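Local coordinates for protein histidine--tRNA ligase (Staphylococcus aureus, PDB 1QE0) that attaches L-histidine to its cognate tRNA(His) at the expense of ATP, working as a homodimeric class II aminoacyl-tRNA synthetase, at residues K157-V162 with L269-P274. Numbering follows the deposited sequence.
Sequences KHLKLV and LMMDNP
Leu-159 meets Leu-269 on the apolar side of two antiparallel strands, the face covered by helix 137-153. Its CG lies 3.7 Å from Leu-269 CD2, the two side chains slanting across one another, while CD1 turns toward the terminal methyl of Met-271 (CE). That methyl can reach CD1 because the Met-271 chain, starting with CG anti to the backbone N (chi1 156°), bends at both later torsions. Tyr-151 of helix 137-153 packs on both Leu-159 and Leu-269, and Leu-161 reaches the same helix at Met-148. Between the strands, Lys-160 and Met-270 form a hydrogen-bonded pair: Met-270 N donates to Lys-160 O at 2.7 Å, whereas the return bond from Lys-160 N to Met-270 O is weak. Straighter is the bond at the end of the pairing, where Asp-272 N gives its hydrogen to His-158 O over 2.9 Å, with 169° at the hydrogen. Both strands belong to the large, mainly antiparallel sheet of the class II synthetase catalytic domain; strand 265-272 runs between 159-165 and 280-290, and Leu-283 of the latter touches Leu-159 and Met-271.

The opposite face is more polar and, around Lys-160 and Asp-272, partly open to solvent. Here the Lys-160 chain bends at chi3 and chi4 and crosses the Asp-272 side chain at about a right angle, bringing NZ to 3.0 Å from Asp-272 OD1 in a salt bridge that uses the oxygen's syn lone pair. Farther along this face, Val-162 CG2 rests 3.9 Å from Met-270 CG. At the exposed end, His-158 touches the other strand through its CB, 3.5 Å from Asp-272 O, and its ring ND1 makes a weak hydrogen bond back to Lys-157 O.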
ATOM      1  N   LYS A 157       5.191  22.005   5.831  1.00 27.20           N
ATOM      2  CA  LYS A 157       5.128  23.390   5.455  1.00 32.87           C
ATOM      3  C   LYS A 157       6.350  24.105   4.992  1.00 33.79           C
ATOM      4  O   LYS A 157       6.218  25.186   4.432  1.00 42.09           O
ATOM      5  CB  LYS A 157       4.512  24.189   6.590  1.00 40.34           C
ATOM      6  CG  LYS A 157       3.141  24.759   6.294  1.00 48.73           C
ATOM      7  CD  LYS A 157       2.469  25.068   7.610  1.00 61.60           C
ATOM      8  CE  LYS A 157       2.066  23.783   8.323  1.00 71.02           C
ATOM      9  NZ  LYS A 157       0.672  23.513   7.977  1.00 73.48           N
ATOM     10  N   HIS A 158       7.542  23.600   5.249  1.00 32.43           N
ATOM     11  CA  HIS A 158       8.700  24.364   4.783  1.00 35.43           C
ATOM     12  C   HIS A 158       9.289  23.743   3.529  1.00 36.49           C
ATOM     13  O   HIS A 158      10.496  23.493   3.416  1.00 37.48           O
ATOM     14  CB  HIS A 158       9.705  24.606   5.930  1.00 37.41           C
ATOM     15  CG  HIS A 158       9.194  25.568   6.971  1.00 41.55           C
ATOM     16  ND1 HIS A 158       8.048  26.325   6.798  1.00 43.03           N
ATOM     17  CD2 HIS A 158       9.688  25.928   8.182  1.00 38.70           C
ATOM     18  CE1 HIS A 158       7.863  27.107   7.847  1.00 37.77           C
ATOM     19  NE2 HIS A 158       8.848  26.884   8.698  1.00 39.81           N
ATOM     20  N   LEU A 159       8.372  23.479   2.598  1.00 36.52           N
ATOM     21  CA  LEU A 159       8.664  22.866   1.302  1.00 31.93           C
ATOM     22  C   LEU A 159       9.236  23.892   0.348  1.00 29.47           C
ATOM     23  O   LEU A 159       8.986  25.086   0.487  1.00 32.36           O
ATOM     24  CB  LEU A 159       7.391  22.252   0.695  1.00 27.95           C
ATOM     25  CG  LEU A 159       7.006  20.844   1.126  1.00 21.29           C
ATOM     26  CD1 LEU A 159       8.028  20.320   2.111  1.00 15.61           C
ATOM     27  CD2 LEU A 159       5.606  20.863   1.701  1.00 23.65           C
ATOM     28  N   LYS A 160       9.934  23.412  -0.667  1.00 26.27           N
ATOM     29  CA  LYS A 160      10.568  24.288  -1.629  1.00 24.13           C
ATOM     30  C   LYS A 160      10.830  23.489  -2.898  1.00 21.16           C
ATOM     31  O   LYS A 160      11.676  22.589  -2.923  1.00 18.58           O
ATOM     32  CB  LYS A 160      11.828  24.846  -0.953  1.00 29.57           C
ATOM     33  CG  LYS A 160      13.112  24.976  -1.722  1.00 31.92           C
ATOM     34  CD  LYS A 160      14.227  24.941  -0.678  1.00 34.51           C
ATOM     35  CE  LYS A 160      14.953  26.267  -0.463  1.00 41.01           C
ATOM     36  NZ  LYS A 160      14.188  27.334   0.249  1.00 37.03           N
ATOM     37  N   LEU A 161       9.981  23.743  -3.894  1.00 19.47           N
ATOM     38  CA  LEU A 161      10.032  23.071  -5.197  1.00 19.00           C
ATOM     39  C   LEU A 161      11.098  23.722  -6.064  1.00 14.24           C
ATOM     40  O   LEU A 161      11.104  24.918  -6.256  1.00 14.10           O
ATOM     41  CB  LEU A 161       8.641  23.113  -5.870  1.00 19.95           C
ATOM     42  CG  LEU A 161       8.269  22.557  -7.257  1.00 20.09           C
ATOM     43  CD1 LEU A 161       9.465  22.006  -7.968  1.00 28.36           C
ATOM     44  CD2 LEU A 161       7.214  21.491  -7.141  1.00 20.93           C
ATOM     45  N   VAL A 162      11.985  22.903  -6.595  1.00 12.24           N
ATOM     46  CA  VAL A 162      13.077  23.341  -7.419  1.00  9.64           C
ATOM     47  C   VAL A 162      12.986  22.619  -8.758  1.00 14.56           C
ATOM     48  O   VAL A 162      12.947  21.389  -8.804  1.00 17.38           O
ATOM     49  CB  VAL A 162      14.381  22.991  -6.728  1.00  7.87           C
ATOM     50  CG1 VAL A 162      15.549  23.421  -7.548  1.00  9.10           C
ATOM     51  CG2 VAL A 162      14.414  23.619  -5.354  1.00  2.60           C
ATOM     52  N   LEU A 269      11.669  18.334  -4.723  1.00 15.09           N
ATOM     53  CA  LEU A 269      10.862  19.017  -3.715  1.00 13.79           C
ATOM     54  C   LEU A 269      11.762  18.980  -2.514  1.00 19.42           C
ATOM     55  O   LEU A 269      12.383  17.943  -2.227  1.00 20.28           O
ATOM     56  CB  LEU A 269       9.582  18.252  -3.377  1.00  6.51           C
ATOM     57  CG  LEU A 269       8.359  19.096  -2.983  1.00  8.01           C
ATOM     58  CD1 LEU A 269       7.292  18.278  -2.374  1.00  3.08           C
ATOM     59  CD2 LEU A 269       8.716  20.152  -2.026  1.00 10.39           C
ATOM     60  N   MET A 270      11.907  20.109  -1.836  1.00 22.83           N
ATOM     61  CA  MET A 270      12.764  20.083  -0.676  1.00 24.06           C
ATOM     62  C   MET A 270      12.186  20.699   0.574  1.00 23.35           C
ATOM     63  O   MET A 270      11.228  21.477   0.541  1.00 17.60           O
ATOM     64  CB  MET A 270      14.189  20.579  -0.984  1.00 27.21           C
ATOM     65  CG  MET A 270      14.427  21.056  -2.405  1.00 25.56           C
ATOM     66  SD  MET A 270      16.172  21.023  -2.816  1.00 23.74           S
ATOM     67  CE  MET A 270      16.467  19.296  -2.724  1.00 25.67           C
ATOM     68  N   MET A 271      12.690  20.165   1.678  1.00 28.66           N
ATOM     69  CA  MET A 271      12.302  20.513   3.023  1.00 31.43           C
ATOM     70  C   MET A 271      13.434  21.236   3.680  1.00 32.21           C
ATOM     71  O   MET A 271      14.589  20.771   3.697  1.00 27.26           O
ATOM     72  CB  MET A 271      12.002  19.213   3.791  1.00 39.52           C
ATOM     73  CG  MET A 271      12.121  19.227   5.325  1.00 40.32           C
ATOM     74  SD  MET A 271      10.551  19.474   6.202  1.00 45.37           S
ATOM     75  CE  MET A 271       9.381  19.018   4.984  1.00 46.15           C
ATOM     76  N   ASP A 272      13.098  22.417   4.156  1.00 36.26           N
ATOM     77  CA  ASP A 272      14.037  23.238   4.875  1.00 42.13           C
ATOM     78  C   ASP A 272      13.777  22.844   6.326  1.00 43.51           C
ATOM     79  O   ASP A 272      12.691  23.122   6.866  1.00 44.31           O
ATOM     80  CB  ASP A 272      13.704  24.729   4.693  1.00 46.53           C
ATOM     81  CG  ASP A 272      13.981  25.237   3.289  1.00 47.50           C
ATOM     82  OD1 ASP A 272      13.129  25.996   2.758  1.00 50.06           O
ATOM     83  OD2 ASP A 272      15.059  24.903   2.743  1.00 47.71           O
ATOM     84  N   ASN A 273      14.708  22.114   6.926  1.00 43.14           N
ATOM     85  CA  ASN A 273      14.548  21.738   8.320  1.00 45.48           C
ATOM     86  C   ASN A 273      15.887  21.599   9.024  1.00 45.90           C
ATOM     87  O   ASN A 273      16.619  20.642   8.789  1.00 47.12           O
ATOM     88  CB  ASN A 273      13.717  20.468   8.473  1.00 46.65           C
ATOM     89  CG  ASN A 273      13.157  20.315   9.874  1.00 46.52           C
ATOM     90  OD1 ASN A 273      13.919  20.084  10.829  1.00 46.81           O
ATOM     91  ND2 ASN A 273      11.829  20.468  10.018  1.00 35.54           N
ATOM     92  N   PRO A 274      16.195  22.542   9.939  1.00 47.09           N
ATOM     93  CA  PRO A 274      17.407  22.668  10.763  1.00 47.47           C
ATOM     94  C   PRO A 274      17.893  21.412  11.492  1.00 46.49           C
ATOM     95  O   PRO A 274      19.096  21.274  11.749  1.00 46.94           O
ATOM     96  CB  PRO A 274      17.042  23.796  11.740  1.00 47.71           C
ATOM     97  CG  PRO A 274      15.559  23.675  11.858  1.00 46.75           C
ATOM     98  CD  PRO A 274      15.184  23.508  10.404  1.00 48.85           C
TER